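Local coordinates for protein tannase (Fusobacterium nucleatum subsp. nucleatum ATCC 25586, PDB 6YQ4) that hydrolyses gallotannins, apparently as a serine esterase of the alpha/beta-hydrolase fold, and carries a bound magnesium ion, at residues 289-292 with 298-301. Residues are numbered along the deposited sequence; the frame is centred on the assembly and turned at random.
Sequences LTLD and SFKT
Thr290 and the first turn of helix 298-316 exchange two hydrogen bonds, one in each direction. Thr290 N donates to Ser298 OG at 3.1 Å. In return Phe299 N, one of the amide groups left without a carbonyl partner at a helix start, donates to Thr290 O, also at 3.1 Å and nearly straight at 167°. The Ser298 hydroxyl lies between its own backbone N and carbonyl carbon (chi1 50°), which turns it back onto the loop, and it also hydrogen-bonds Leu288 O, so that one oxygen ties down two nearby peptides of the loop.

Water 1 adds a second link between Thr290 and Ser298: it accepts from Ser298 N, but its distance of 2.5 Å from Thr290 OG1 is short enough for the water's exact position to be doubtful. The direct bonds tether helix 298-316 to the loop that follows helix 259-279, far from the magnesium site. Through Phe299 the contact leans on helix 450-461, which links strands 435-439 and 465-469 at one end of the mixed sheet of the alpha/beta-hydrolase fold.

The apolar contacts gather around Phe299. Its CG is anti to the backbone N (chi1 177°), carrying the ring past the loop to Ile454 and Leu457 of helix 450-461 and to Leu276 of helix 259-279. Leu289 CB meets the ring at its edge, 4.1 Å from Phe299 CD1. On the other ortho carbon, Leu291 CD1 approaches Phe299 CD2 at 4.1 Å, obliquely to the ring, while Leu291 CD2 turns to the helix backbone, 4.0 Å from Lys300 N. Leu289 CD2 lies 3.8 Å from Ser298 O. Beyond this, Lys300 NZ reaches Asn296 OD1 and forms a salt bridge with Asp341.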
loop_
_atom_site.group_PDB
_atom_site.type_symbol
_atom_site.label_atom_id
_atom_site.label_comp_id
_atom_site.label_asym_id
_atom_site.label_seq_id
_atom_site.Cartn_x
_atom_site.Cartn_y
_atom_site.Cartn_z
ATOM N N LEU A 289 -22.338 9.245 -3.288
ATOM C CA LEU A 289 -21.354 9.658 -4.265
ATOM C C LEU A 289 -21.580 8.793 -5.500
ATOM O O LEU A 289 -21.445 7.569 -5.442
ATOM C CB LEU A 289 -19.951 9.513 -3.672
ATOM C CG LEU A 289 -19.747 10.416 -2.436
ATOM C CD1 LEU A 289 -18.466 10.128 -1.731
ATOM C CD2 LEU A 289 -19.785 11.896 -2.798
ATOM N N THR A 290 -21.986 9.416 -6.602
ATOM C CA THR A 290 -22.315 8.701 -7.824
ATOM C C THR A 290 -21.690 9.394 -9.036
ATOM O O THR A 290 -21.110 10.486 -8.942
ATOM C CB THR A 290 -23.829 8.596 -8.006
ATOM O OG1 THR A 290 -24.370 9.912 -8.199
ATOM C CG2 THR A 290 -24.464 7.933 -6.787
ATOM N N LEU A 291 -21.841 8.745 -10.189
ATOM C CA LEU A 291 -21.425 9.283 -11.471
ATOM C C LEU A 291 -22.500 8.976 -12.500
ATOM O O LEU A 291 -23.046 7.865 -12.513
ATOM C CB LEU A 291 -20.074 8.691 -11.918
ATOM C CG LEU A 291 -18.858 9.104 -11.084
ATOM C CD1 LEU A 291 -17.641 8.181 -11.312
ATOM C CD2 LEU A 291 -18.510 10.570 -11.340
ATOM N N ASP A 292 -22.817 9.987 -13.325
ATOM C CA ASP A 292 -23.588 9.855 -14.559
ATOM C C ASP A 292 -22.835 9.017 -15.598
ATOM O O ASP A 292 -21.652 8.692 -15.448
ATOM C CB ASP A 292 -23.851 11.218 -15.218
ATOM C CG ASP A 292 -24.551 12.216 -14.307
ATOM O OD1 ASP A 292 -25.285 11.803 -13.378
ATOM O OD2 ASP A 292 -24.382 13.435 -14.553
ATOM N N SER A 298 -21.621 13.629 -8.163
ATOM C CA SER A 298 -21.113 14.048 -6.860
ATOM C C SER A 298 -19.760 13.437 -6.538
ATOM O O SER A 298 -18.985 14.040 -5.781
ATOM C CB SER A 298 -22.115 13.699 -5.768
ATOM O OG SER A 298 -22.507 12.344 -5.889
ATOM N N PHE A 299 -19.452 12.244 -7.075
ATOM C CA PHE A 299 -18.181 11.626 -6.711
ATOM C C PHE A 299 -17.016 12.455 -7.212
ATOM O O PHE A 299 -16.033 12.645 -6.485
ATOM C CB PHE A 299 -18.055 10.197 -7.241
ATOM C CG PHE A 299 -16.711 9.570 -6.932
ATOM C CD1 PHE A 299 -16.382 9.199 -5.633
ATOM C CD2 PHE A 299 -15.754 9.393 -7.934
ATOM C CE1 PHE A 299 -15.108 8.630 -5.334
ATOM C CE2 PHE A 299 -14.498 8.824 -7.650
ATOM C CZ PHE A 299 -14.172 8.443 -6.352
ATOM N N LYS A 300 -17.117 12.953 -8.452
ATOM C CA LYS A 300 -16.114 13.862 -9.006
ATOM C C LYS A 300 -16.026 15.160 -8.205
ATOM O O LYS A 300 -14.931 15.708 -8.019
ATOM C CB LYS A 300 -16.449 14.162 -10.471
ATOM C CG LYS A 300 -15.664 15.333 -11.080
ATOM C CD LYS A 300 -15.858 15.448 -12.592
ATOM C CE LYS A 300 -15.434 14.164 -13.302
ATOM N NZ LYS A 300 -15.643 14.232 -14.790
ATOM N N THR A 301 -17.176 15.672 -7.726
ATOM C CA THR A 301 -17.182 16.861 -6.870
ATOM C C THR A 301 -16.516 16.570 -5.529
ATOM O O THR A 301 -15.829 17.429 -4.963
ATOM C CB THR A 301 -18.625 17.358 -6.677
ATOM O OG1 THR A 301 -19.134 17.847 -7.921
ATOM C CG2 THR A 301 -18.718 18.481 -5.633
HETATM O O HOH W 1 -24.289 12.193 -9.126
#